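Local structure of beta-N-acetylhexosaminidase (Thermotoga neapolitana, 5BZA) at residues Val138-Gly143 against Asp190-Arg195; Gly166-Asp171 against Pro177-Ser182; Pro214-Leu219 against Lys225-Glu230. The protein probably hydrolyses terminal non-reducing N-acetylhexosamine residues from N-acetyl-beta-D-hexosaminides, as a member of glycoside hydrolase family 3. All coordinates share one frame; numbering follows the deposited sequence.

Contact 1: residues Val138-Gly143 against Asp190-Arg195; sequences VVASHG and DLLPFR
Pro-193 packs its ring flank against the Val-139 to Ala-140 step of the facing helix, and it gives up more surface to the contact than any other residue. The backbones come remarkably near: the CA atoms of Ala-140 and Pro-193 are 3.8 Å apart, a spacing consistent with the small methyl of Ala-140. That methyl does not meet the ring head-on. Ala-140 CB lies 3.7 Å from Pro-193 CA, while Pro-193 CB comes equally near Ala-140 CA, so each CB rests beside the other residue's CA. Val-139 completes the grip. With CG1 anti to the backbone N (chi1 173°), this methyl is carried across to the proline and stops 3.6 Å from Pro-193 CG, with Pro-193 CB almost as near; the two side chains cross obliquely. Leu-192 adds a looser apolar touch, its CG 4.4 Å from Ala-140 CB.

The polar link between the segments is a single water, which donates to Ala-140 O at 3.0 Å and to Pro-193 O at 3.1 Å. Two carbonyl oxygens in a largely buried interface thereby share one donor molecule.

The contact joins two neighbouring outer helices of the TIM-barrel domain: helix 136-153, which precedes strand 156-162, and helix 192-198, which precedes strand 205-208. Phe-194 and Leu-191 turn to the first of these strands, on Ile-159 and Phe-162, while His-142 packs on Pro-89 and Thr-92, so helix 136-153 sits between helices 89-106 and 192-198.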
ATOM      1  N   VAL B 138      25.724  -8.564  14.788  1.00 15.61           N
ATOM      2  CA  VAL B 138      24.692  -8.823  13.795  1.00 17.05           C
ATOM      3  C   VAL B 138      23.660  -7.706  13.831  1.00 15.08           C
ATOM      4  O   VAL B 138      23.228  -7.179  12.771  1.00 14.75           O
ATOM      5  CB  VAL B 138      24.013 -10.208  14.049  1.00 15.58           C
ATOM      6  CG1 VAL B 138      22.789 -10.431  13.107  1.00 11.16           C
ATOM      7  CG2 VAL B 138      25.034 -11.321  13.836  1.00 16.05           C
ATOM      8  N   VAL B 139      23.252  -7.350  15.047  1.00 13.06           N
ATOM      9  CA  VAL B 139      22.301  -6.250  15.253  1.00 12.41           C
ATOM     10  C   VAL B 139      22.902  -4.941  14.744  1.00 15.48           C
ATOM     11  O   VAL B 139      22.218  -4.116  14.116  1.00 14.60           O
ATOM     12  CB  VAL B 139      21.897  -6.122  16.756  1.00 14.74           C
ATOM     13  CG1 VAL B 139      21.037  -4.867  17.059  1.00 12.79           C
ATOM     14  CG2 VAL B 139      21.193  -7.357  17.215  1.00 13.87           C
ATOM     15  N   ALA B 140      24.187  -4.742  14.993  1.00 13.82           N
ATOM     16  CA  ALA B 140      24.834  -3.513  14.549  1.00 11.98           C
ATOM     17  C   ALA B 140      24.861  -3.384  13.018  1.00 11.39           C
ATOM     18  O   ALA B 140      24.604  -2.298  12.510  1.00  9.73           O
ATOM     19  CB  ALA B 140      26.261  -3.401  15.130  1.00 10.82           C
ATOM     20  N   SER B 141      25.221  -4.451  12.296  1.00 12.36           N
ATOM     21  CA  SER B 141      25.350  -4.320  10.840  1.00 14.20           C
ATOM     22  C   SER B 141      23.951  -4.191  10.194  1.00 12.01           C
ATOM     23  O   SER B 141      23.738  -3.357   9.304  1.00 10.65           O
ATOM     24  CB  SER B 141      26.153  -5.484  10.213  1.00 17.30           C
ATOM     25  OG  SER B 141      25.514  -6.748  10.280  1.00 15.42           O
ATOM     26  N   HIS B 142      22.990  -4.957  10.692  1.00 12.02           N
ATOM     27  CA  HIS B 142      21.633  -4.880  10.161  1.00 12.97           C
ATOM     28  C   HIS B 142      20.969  -3.537  10.499  1.00  9.92           C
ATOM     29  O   HIS B 142      20.204  -2.994   9.700  1.00 10.59           O
ATOM     30  CB  HIS B 142      20.794  -6.034  10.674  1.00 10.94           C
ATOM     31  CG  HIS B 142      21.159  -7.346  10.060  1.00 10.79           C
ATOM     32  ND1 HIS B 142      22.292  -8.053  10.426  1.00 10.65           N
ATOM     33  CD2 HIS B 142      20.571  -8.063   9.074  1.00  9.74           C
ATOM     34  CE1 HIS B 142      22.349  -9.172   9.728  1.00 13.12           C
ATOM     35  NE2 HIS B 142      21.323  -9.196   8.888  1.00 11.68           N
ATOM     36  N   GLY B 143      21.258  -3.015  11.678  1.00 10.54           N
ATOM     37  CA  GLY B 143      20.765  -1.707  12.086  1.00  9.86           C
ATOM     38  C   GLY B 143      21.344  -0.569  11.266  1.00  9.56           C
ATOM     39  O   GLY B 143      20.625   0.411  10.930  1.00  9.21           O
ATOM     40  N   ASP B 190      24.506  -4.029  24.314  1.00 16.30           N
ATOM     41  CA  ASP B 190      23.270  -3.357  23.985  1.00 13.96           C
ATOM     42  C   ASP B 190      23.552  -2.063  23.252  1.00 15.39           C
ATOM     43  O   ASP B 190      22.769  -1.668  22.345  1.00 13.55           O
ATOM     44  CB  ASP B 190      22.416  -3.099  25.220  1.00 10.45           C
ATOM     45  CG  ASP B 190      22.127  -4.374  26.013  1.00 14.01           C
ATOM     46  OD1 ASP B 190      23.083  -4.931  26.635  1.00 14.32           O
ATOM     47  OD2 ASP B 190      20.942  -4.825  26.047  1.00 13.37           O
ATOM     48  N   LEU B 191      24.657  -1.406  23.626  1.00 12.36           N
ATOM     49  CA  LEU B 191      24.971  -0.109  23.026  1.00 12.36           C
ATOM     50  C   LEU B 191      25.743  -0.178  21.715  1.00 11.92           C
ATOM     51  O   LEU B 191      25.822   0.832  21.028  1.00  8.78           O
ATOM     52  CB  LEU B 191      25.751   0.766  24.020  1.00 14.87           C
ATOM     53  CG  LEU B 191      24.917   1.505  25.080  1.00 11.74           C
ATOM     54  CD1 LEU B 191      25.825   2.132  26.171  1.00 12.46           C
ATOM     55  CD2 LEU B 191      24.010   2.547  24.415  1.00 10.31           C
ATOM     56  N   LEU B 192      26.299  -1.348  21.388  1.00 10.76           N
ATOM     57  CA  LEU B 192      27.161  -1.497  20.213  1.00 13.64           C
ATOM     58  C   LEU B 192      26.441  -1.075  18.891  1.00 13.73           C
ATOM     59  O   LEU B 192      27.021  -0.333  18.071  1.00 14.17           O
ATOM     60  CB  LEU B 192      27.669  -2.947  20.104  1.00 10.41           C
ATOM     61  CG  LEU B 192      28.555  -3.241  18.888  1.00 12.60           C
ATOM     62  CD1 LEU B 192      29.905  -2.526  18.995  1.00 15.46           C
ATOM     63  CD2 LEU B 192      28.737  -4.737  18.590  1.00 12.92           C
ATOM     64  N   PRO B 193      25.179  -1.516  18.692  1.00 10.26           N
ATOM     65  CA  PRO B 193      24.509  -1.097  17.456  1.00 11.90           C
ATOM     66  C   PRO B 193      24.214   0.412  17.449  1.00 12.18           C
ATOM     67  O   PRO B 193      24.327   1.057  16.378  1.00 12.38           O
ATOM     68  CB  PRO B 193      23.213  -1.938  17.450  1.00 10.40           C
ATOM     69  CG  PRO B 193      23.056  -2.452  18.811  1.00 11.95           C
ATOM     70  CD  PRO B 193      24.386  -2.527  19.428  1.00 11.34           C
ATOM     71  N   PHE B 194      23.859   0.980  18.610  1.00 12.08           N
ATOM     72  CA  PHE B 194      23.723   2.446  18.712  1.00  9.01           C
ATOM     73  C   PHE B 194      25.024   3.201  18.324  1.00 13.35           C
ATOM     74  O   PHE B 194      24.990   4.220  17.603  1.00 10.04           O
ATOM     75  CB  PHE B 194      23.242   2.860  20.099  1.00  8.46           C
ATOM     76  CG  PHE B 194      21.815   2.432  20.414  1.00  8.27           C
ATOM     77  CD1 PHE B 194      21.545   1.169  20.942  1.00  9.69           C
ATOM     78  CD2 PHE B 194      20.754   3.305  20.219  1.00  7.50           C
ATOM     79  CE1 PHE B 194      20.232   0.774  21.232  1.00  9.52           C
ATOM     80  CE2 PHE B 194      19.440   2.917  20.514  1.00 10.96           C
ATOM     81  CZ  PHE B 194      19.188   1.641  21.029  1.00 11.61           C
ATOM     82  N   ARG B 195      26.154   2.708  18.843  1.00 13.59           N
ATOM     83  CA  ARG B 195      27.470   3.250  18.550  1.00 11.32           C
ATOM     84  C   ARG B 195      27.763   3.173  17.046  1.00 12.54           C
ATOM     85  O   ARG B 195      28.359   4.093  16.455  1.00 14.49           O
ATOM     86  CB  ARG B 195      28.538   2.506  19.371  1.00  9.85           C
ATOM     87  CG  ARG B 195      28.478   2.834  20.881  1.00 13.65           C
ATOM     88  CD  ARG B 195      29.239   1.839  21.811  1.00 16.95           C
ATOM     89  NE  ARG B 195      30.641   1.697  21.454  1.00 14.72           N
ATOM     90  CZ  ARG B 195      31.334   0.567  21.587  1.00 21.93           C
ATOM     91  NH1 ARG B 195      30.761  -0.527  22.101  1.00 18.17           N
ATOM     92  NH2 ARG B 195      32.612   0.531  21.215  1.00 22.89           N
TER
HETATM   93  O   HOH W   1      22.840  -0.613  14.195  1.00 14.38           O

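Contact 2: residues Gly166-Asp171 against Pro177-Ser182; sequences GKTADD and PTVNAS. With CD (cadmium ion), chain O.
Thr-168 directs OG1 anti to its own N (chi1 171°), which brings the hydroxyl within 3.2 Å of Pro-177 CB and leaves CG2 in the crowded position between N and the carbonyl carbon, 3.8 Å from the same proline carbon. In Asp-170, chi1 of -74° sets CG beside the backbone N and lets OD2 reach a bridging water, while CB meets Pro-177 CB at 3.4 Å. Both residues meet Pro-177 CB from the same side. OG1 also accepts the N-H of Asp-170 at 3.0 Å with an angle of 148°, an ST turn that fixes the threonine's rotation.

Both segments belong to the long loop after strand 156-162 of the TIM barrel, the first of them beginning at Gly-166, the last residue of the Lys-His-Phe-Pro-Gly-His-Gly signature of family 3 N-acetylglucosaminidases. They run antiparallel, but waters take the place of direct backbone bonds. One donates to Lys-167 O and accepts from Asn-180 N; another joins Thr-168 OG1, Thr-178 N and Asp-170 OD2, giving to the carboxylate at 2.6 Å.

Lys-167 rests CB against both methyls of Val-179, 4.0 Å from its CG1, before its chain passes Ala-181 and ends in a salt bridge from NZ to Glu-189. At the far end Asp-171 holds a cadmium ion through both carboxylate oxygens, OD1 at 2.7 Å and OD2 at 2.6 Å, and His-173 ND1 binds the same ion.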
ATOM      1  N   GLY B 166      16.366  -4.952  25.430  1.00 11.13           N
ATOM      2  CA  GLY B 166      16.218  -6.357  25.135  1.00 11.12           C
ATOM      3  C   GLY B 166      16.299  -7.307  26.318  1.00 13.81           C
ATOM      4  O   GLY B 166      15.661  -8.375  26.297  1.00 18.07           O
ATOM      5  N   LYS B 167      16.998  -6.890  27.374  1.00 13.42           N
ATOM      6  CA  LYS B 167      17.377  -7.780  28.478  1.00 14.30           C
ATOM      7  C   LYS B 167      16.408  -7.750  29.638  1.00 16.36           C
ATOM      8  O   LYS B 167      16.816  -7.978  30.770  1.00 22.90           O
ATOM      9  CB  LYS B 167      18.762  -7.420  29.002  1.00 13.86           C
ATOM     10  CG  LYS B 167      19.893  -8.010  28.242  1.00 12.50           C
ATOM     11  CD  LYS B 167      21.108  -7.149  28.521  1.00 17.67           C
ATOM     12  CE  LYS B 167      22.399  -7.889  28.282  1.00 16.16           C
ATOM     13  NZ  LYS B 167      22.639  -8.207  26.904  1.00 12.03           N
ATOM     14  N   THR B 168      15.185  -7.312  29.393  1.00 17.28           N
ATOM     15  CA  THR B 168      14.129  -7.379  30.380  1.00 19.80           C
ATOM     16  C   THR B 168      12.953  -8.157  29.813  1.00 25.07           C
ATOM     17  O   THR B 168      12.717  -8.139  28.591  1.00 24.36           O
ATOM     18  CB  THR B 168      13.657  -5.983  30.793  1.00 21.13           C
ATOM     19  OG1 THR B 168      12.484  -6.106  31.602  1.00 26.07           O
ATOM     20  CG2 THR B 168      13.310  -5.164  29.556  1.00 20.07           C
ATOM     21  N   ALA B 169      12.222  -8.858  30.680  1.00 29.01           N
ATOM     22  CA  ALA B 169      11.040  -9.609  30.228  1.00 33.17           C
ATOM     23  C   ALA B 169       9.798  -8.728  30.342  1.00 31.47           C
ATOM     24  O   ALA B 169       8.755  -9.006  29.754  1.00 36.14           O
ATOM     25  CB  ALA B 169      10.863 -10.890  31.027  1.00 32.01           C
ATOM     26  N   ASP B 170       9.944  -7.636  31.077  1.00 29.72           N
ATOM     27  CA  ASP B 170       8.848  -6.719  31.333  1.00 28.22           C
ATOM     28  C   ASP B 170       8.588  -5.686  30.230  1.00 30.09           C
ATOM     29  O   ASP B 170       9.495  -5.269  29.494  1.00 26.78           O
ATOM     30  CB  ASP B 170       9.100  -6.033  32.657  1.00 28.36           C
ATOM     31  CG  ASP B 170       8.853  -6.961  33.825  1.00 32.81           C
ATOM     32  OD1 ASP B 170       7.846  -7.696  33.776  1.00 29.78           O
ATOM     33  OD2 ASP B 170       9.679  -6.985  34.760  1.00 35.57           O
ATOM     34  N   ASP B 171       7.319  -5.311  30.128  1.00 30.40           N
ATOM     35  CA  ASP B 171       6.812  -4.400  29.112  1.00 29.90           C
ATOM     36  C   ASP B 171       6.482  -2.994  29.650  1.00 27.32           C
ATOM     37  O   ASP B 171       5.641  -2.866  30.536  1.00 25.93           O
ATOM     38  CB  ASP B 171       5.565  -5.061  28.504  1.00 32.38           C
ATOM     39  CG  ASP B 171       5.029  -4.326  27.309  1.00 37.90           C
ATOM     40  OD1 ASP B 171       4.839  -3.089  27.419  1.00 36.16           O
ATOM     41  OD2 ASP B 171       4.778  -5.001  26.269  1.00 41.50           O
ATOM     42  N   PRO B 177      10.119  -1.684  33.500  1.00 21.28           N
ATOM     43  CA  PRO B 177      10.970  -2.877  33.507  1.00 18.78           C
ATOM     44  C   PRO B 177      12.341  -2.550  34.072  1.00 15.56           C
ATOM     45  O   PRO B 177      12.682  -1.377  34.236  1.00 13.17           O
ATOM     46  CB  PRO B 177      11.049  -3.273  32.021  1.00 19.18           C
ATOM     47  CG  PRO B 177       9.937  -2.478  31.336  1.00 18.67           C
ATOM     48  CD  PRO B 177       9.841  -1.218  32.124  1.00 17.47           C
ATOM     49  N   THR B 178      13.105  -3.592  34.363  1.00 11.91           N
ATOM     50  CA  THR B 178      14.447  -3.463  34.890  1.00 13.62           C
ATOM     51  C   THR B 178      15.445  -4.292  34.087  1.00 13.66           C
ATOM     52  O   THR B 178      15.174  -5.454  33.761  1.00 10.02           O
ATOM     53  CB  THR B 178      14.459  -3.881  36.378  1.00 17.85           C
ATOM     54  OG1 THR B 178      13.842  -2.837  37.144  1.00 18.40           O
ATOM     55  CG2 THR B 178      15.877  -4.111  36.882  1.00 11.98           C
ATOM     56  N   VAL B 179      16.574  -3.691  33.723  1.00 11.28           N
ATOM     57  CA  VAL B 179      17.684  -4.442  33.102  1.00 12.99           C
ATOM     58  C   VAL B 179      18.864  -4.425  34.082  1.00 13.52           C
ATOM     59  O   VAL B 179      19.278  -3.357  34.527  1.00 11.40           O
ATOM     60  CB  VAL B 179      18.087  -3.850  31.736  1.00 12.44           C
ATOM     61  CG1 VAL B 179      19.465  -4.278  31.312  1.00  9.42           C
ATOM     62  CG2 VAL B 179      17.033  -4.221  30.669  1.00 15.27           C
ATOM     63  N   ASN B 180      19.397  -5.591  34.432  1.00 13.70           N
ATOM     64  CA  ASN B 180      20.378  -5.643  35.545  1.00 17.54           C
ATOM     65  C   ASN B 180      21.797  -5.503  35.071  1.00 17.01           C
ATOM     66  O   ASN B 180      22.724  -5.554  35.882  1.00 14.14           O
ATOM     67  CB  ASN B 180      20.289  -6.964  36.292  1.00 14.68           C
ATOM     68  CG  ASN B 180      19.016  -7.111  37.026  1.00 21.52           C
ATOM     69  OD1 ASN B 180      18.533  -6.173  37.685  1.00 21.33           O
ATOM     70  ND2 ASN B 180      18.407  -8.281  36.873  1.00 21.50           N
ATOM     71  N   ALA B 181      21.973  -5.393  33.759  1.00 13.77           N
ATOM     72  CA  ALA B 181      23.307  -5.336  33.186  1.00 15.63           C
ATOM     73  C   ALA B 181      24.131  -4.193  33.769  1.00 14.56           C
ATOM     74  O   ALA B 181      23.632  -3.083  33.979  1.00 12.74           O
ATOM     75  CB  ALA B 181      23.216  -5.190  31.625  1.00 16.42           C
ATOM     76  N   SER B 182      25.401  -4.470  34.034  1.00 19.08           N
ATOM     77  CA  SER B 182      26.358  -3.416  34.384  1.00 19.64           C
ATOM     78  C   SER B 182      26.643  -2.515  33.174  1.00 20.21           C
ATOM     79  O   SER B 182      26.496  -2.941  32.017  1.00 19.26           O
ATOM     80  CB  SER B 182      27.651  -4.031  34.870  1.00 21.36           C
ATOM     81  OG  SER B 182      28.286  -4.676  33.773  1.00 21.01           O
TER
HETATM   82 CD    CD O 503       3.906  -2.908  24.936  1.00 56.99          CD
HETATM   83  O   HOH W   2      18.404  -7.896  33.193  1.00 17.46           O
HETATM   84  O   HOH W   3      12.020  -5.890  34.646  1.00 28.69           O

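Contact 3: residues Pro214-Leu219 against Lys225-Glu230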
ATOM      1  N   PRO B 214      19.398  -0.504  37.137  1.00 12.97           N
ATOM      2  CA  PRO B 214      19.836  -0.318  38.540  1.00 14.99           C
ATOM      3  C   PRO B 214      21.355  -0.318  38.757  1.00 16.33           C
ATOM      4  O   PRO B 214      21.775   0.474  39.574  1.00 16.09           O
ATOM      5  CB  PRO B 214      19.192  -1.495  39.272  1.00 17.42           C
ATOM      6  CG  PRO B 214      18.015  -1.825  38.472  1.00 20.24           C
ATOM      7  CD  PRO B 214      18.353  -1.531  37.016  1.00 14.50           C
ATOM      8  N   ALA B 215      22.130  -1.140  38.034  1.00 13.67           N
ATOM      9  CA  ALA B 215      23.580  -1.151  38.126  1.00 13.84           C
ATOM     10  C   ALA B 215      24.177   0.167  37.668  1.00 13.21           C
ATOM     11  O   ALA B 215      25.389   0.373  37.818  1.00 15.02           O
ATOM     12  CB  ALA B 215      24.170  -2.292  37.300  1.00  9.12           C
ATOM     13  N   VAL B 216      23.346   1.076  37.142  1.00 13.66           N
ATOM     14  CA  VAL B 216      23.845   2.308  36.543  1.00 12.12           C
ATOM     15  C   VAL B 216      23.243   3.588  37.130  1.00 15.03           C
ATOM     16  O   VAL B 216      23.966   4.595  37.278  1.00 14.26           O
ATOM     17  CB  VAL B 216      23.574   2.336  34.965  1.00 15.66           C
ATOM     18  CG1 VAL B 216      24.085   3.627  34.329  1.00 12.39           C
ATOM     19  CG2 VAL B 216      24.167   1.106  34.243  1.00 10.06           C
ATOM     20  N   ASP B 217      21.928   3.580  37.409  1.00 12.46           N
ATOM     21  CA  ASP B 217      21.227   4.808  37.829  1.00  9.30           C
ATOM     22  C   ASP B 217      19.803   4.482  38.318  1.00 12.40           C
ATOM     23  O   ASP B 217      19.281   3.439  37.979  1.00 10.40           O
ATOM     24  CB  ASP B 217      21.157   5.787  36.679  1.00 12.55           C
ATOM     25  CG  ASP B 217      20.768   7.160  37.106  1.00 15.31           C
ATOM     26  OD1 ASP B 217      21.008   7.482  38.288  1.00 21.06           O
ATOM     27  OD2 ASP B 217      20.157   7.900  36.285  1.00 14.33           O
ATOM     28  N   ASP B 218      19.176   5.333  39.128  1.00  8.59           N
ATOM     29  CA  ASP B 218      17.842   4.974  39.618  1.00 12.25           C
ATOM     30  C   ASP B 218      16.709   5.265  38.633  1.00 13.21           C
ATOM     31  O   ASP B 218      15.634   4.704  38.747  1.00 16.12           O
ATOM     32  CB  ASP B 218      17.457   5.757  40.855  1.00 11.27           C
ATOM     33  CG  ASP B 218      18.243   5.386  42.068  1.00  9.97           C
ATOM     34  OD1 ASP B 218      18.968   4.388  42.084  1.00 10.94           O
ATOM     35  OD2 ASP B 218      18.053   6.129  43.024  1.00 18.74           O
ATOM     36  N   LEU B 219      16.950   6.187  37.720  1.00 13.31           N
ATOM     37  CA  LEU B 219      15.893   6.686  36.851  1.00 14.56           C
ATOM     38  C   LEU B 219      15.722   5.859  35.617  1.00 10.55           C
ATOM     39  O   LEU B 219      16.694   5.368  35.074  1.00 10.06           O
ATOM     40  CB  LEU B 219      16.220   8.116  36.445  1.00 13.57           C
ATOM     41  CG  LEU B 219      16.129   9.034  37.652  1.00 15.38           C
ATOM     42  CD1 LEU B 219      16.780  10.389  37.347  1.00 12.79           C
ATOM     43  CD2 LEU B 219      14.679   9.184  38.045  1.00 11.28           C
ATOM     44  N   LYS B 225      19.498  11.680  33.613  1.00 14.30           N
ATOM     45  CA  LYS B 225      20.556  12.595  33.184  1.00 16.35           C
ATOM     46  C   LYS B 225      21.884  11.861  32.998  1.00 16.96           C
ATOM     47  O   LYS B 225      22.710  12.211  32.151  1.00 15.93           O
ATOM     48  CB  LYS B 225      20.747  13.720  34.205  1.00 17.66           C
ATOM     49  CG  LYS B 225      21.820  14.724  33.794  1.00 18.68           C
ATOM     50  CD  LYS B 225      21.935  15.879  34.785  1.00 26.40           C
ATOM     51  CE  LYS B 225      20.614  16.631  34.996  1.00 24.88           C
ATOM     52  NZ  LYS B 225      20.839  17.911  35.765  1.00 26.14           N
ATOM     53  N   LYS B 226      22.081  10.803  33.759  1.00 18.06           N
ATOM     54  CA  LYS B 226      23.319  10.095  33.584  1.00 21.83           C
ATOM     55  C   LYS B 226      23.311   9.408  32.228  1.00 18.28           C
ATOM     56  O   LYS B 226      24.221   9.608  31.428  1.00 17.89           O
ATOM     57  CB  LYS B 226      23.527   9.103  34.717  1.00 17.46           C
ATOM     58  CG  LYS B 226      24.821   8.302  34.622  1.00 18.78           C
ATOM     59  CD  LYS B 226      25.015   7.465  35.890  1.00 23.76           C
ATOM     60  CE  LYS B 226      26.362   6.740  35.897  1.00 25.00           C
ATOM     61  NZ  LYS B 226      27.497   7.671  35.534  1.00 40.57           N
ATOM     62  N   LEU B 227      22.238   8.696  31.928  1.00 15.13           N
ATOM     63  CA  LEU B 227      22.166   7.928  30.689  1.00 16.75           C
ATOM     64  C   LEU B 227      22.072   8.845  29.455  1.00 13.23           C
ATOM     65  O   LEU B 227      22.709   8.570  28.444  1.00 11.80           O
ATOM     66  CB  LEU B 227      20.960   6.961  30.744  1.00 13.92           C
ATOM     67  CG  LEU B 227      21.212   5.695  31.589  1.00 10.28           C
ATOM     68  CD1 LEU B 227      19.939   4.906  31.880  1.00 12.93           C
ATOM     69  CD2 LEU B 227      22.263   4.809  30.978  1.00 13.65           C
ATOM     70  N   ILE B 228      21.309   9.930  29.517  1.00 15.60           N
ATOM     71  CA  ILE B 228      21.168  10.740  28.301  1.00 18.29           C
ATOM     72  C   ILE B 228      22.313  11.762  28.158  1.00 15.98           C
ATOM     73  O   ILE B 228      22.848  11.937  27.070  1.00 16.23           O
ATOM     74  CB  ILE B 228      19.790  11.446  28.241  1.00 12.79           C
ATOM     75  CG1 ILE B 228      18.668  10.431  28.298  1.00 12.50           C
ATOM     76  CG2 ILE B 228      19.659  12.318  26.974  1.00 15.95           C
ATOM     77  CD1 ILE B 228      17.333  11.092  28.529  1.00 12.85           C
ATOM     78  N   THR B 229      22.731  12.427  29.244  1.00 21.17           N
ATOM     79  CA  THR B 229      23.834  13.395  29.085  1.00 19.41           C
ATOM     80  C   THR B 229      25.211  12.722  29.158  1.00 17.98           C
ATOM     81  O   THR B 229      26.020  12.849  28.231  1.00 19.69           O
ATOM     82  CB  THR B 229      23.821  14.532  30.142  1.00 20.26           C
ATOM     83  OG1 THR B 229      22.564  15.216  30.130  1.00 19.67           O
ATOM     84  CG2 THR B 229      24.939  15.544  29.818  1.00 19.88           C
ATOM     85  N   GLU B 230      25.466  11.965  30.219  1.00 19.84           N
ATOM     86  CA  GLU B 230      26.811  11.424  30.411  1.00 20.64           C
ATOM     87  C   GLU B 230      27.093  10.358  29.356  1.00 19.13           C
ATOM     88  O   GLU B 230      28.188  10.318  28.760  1.00 16.34           O
ATOM     89  CB  GLU B 230      26.991  10.843  31.818  1.00 20.65           C
ATOM     90  CG  GLU B 230      26.847  11.857  32.931  1.00 26.22           C
ATOM     91  CD  GLU B 230      27.323  11.326  34.270  1.00 39.66           C
ATOM     92  OE1 GLU B 230      28.034  10.290  34.287  1.00 50.60           O
ATOM     93  OE2 GLU B 230      26.935  11.910  35.311  1.00 49.70           O
TER
HETATM   94  O   HOH W   4      20.424  10.370  36.417  1.00 13.36           O
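The carboxylate of Asp-217 presents one flat face to Lys-226, whose CB lies almost squarely over CG at 4.1 Å. A chi1 of -166° puts the aspartate CG anti to the backbone N, reaching toward the helix; the two side chains run past each other in opposite directions, and what the carboxylate meets is aliphatic carbon, not the ammonium group. OD2 takes two polar partners: a water donates to it at 2.5 Å, tilted out of the carboxylate plane toward the lysine's side, and Ser-224 OG is hydrogen-bonded to it as well. The same water accepts from Lys-226 N at 3.2 Å, so it ties the loop to the first turn of the helix. The second flat group, the carboxylate of Glu-230, is met by Lys-226 NZ from above its plane, 41° out of it, in a salt bridge of 3.0 Å to OE1.

This is a beta-alpha loop of the TIM barrel, leading from strand 205-208 to helix 225-235 and folded back on the helix start, where Ser-224 OG is also bonded to the N of Leu-227.

Lys-226 runs extended as far as CE and bends only at chi4 (48°), a course that takes CD past Val-216 O at 3.4 Å before NZ swings round to Glu-230. With an alanine here the carbon over Asp-217 stays, but Val-216 is likely to lose its cover and the Glu-230 carboxylate its charged mate. Val-216 CG1 meets Leu-227 CD2 at 4.0 Å, the two side chains crossing at about a right angle. Beyond them Val-216 also packs on Phe-183 and Leu-186 of helix 183-188.

How the contacts relate
Followed from the N terminus, the chain first enters contact 1 on helix 136-153, runs through strand 156-162, and reaches contact 2, a short loop closed by 166-171 against 177-182. That loop is nested inside the larger one, which contact 1 closes at 190-195. Contact 3 comes later in series, closing the last part of the connection from strand 205-208 to helix 225-235. Contacts 1 and 2 meet through a long, weak ion pair, Asp-190 OD1 to Lys-167 NZ. Contacts 2 and 3 touch by packing, with Pro-214 and Ala-215 against 178-182, whereas contacts 1 and 3 stay about 7 Å apart at their nearest atoms. Together they tie successive beta-alpha units of one barrel.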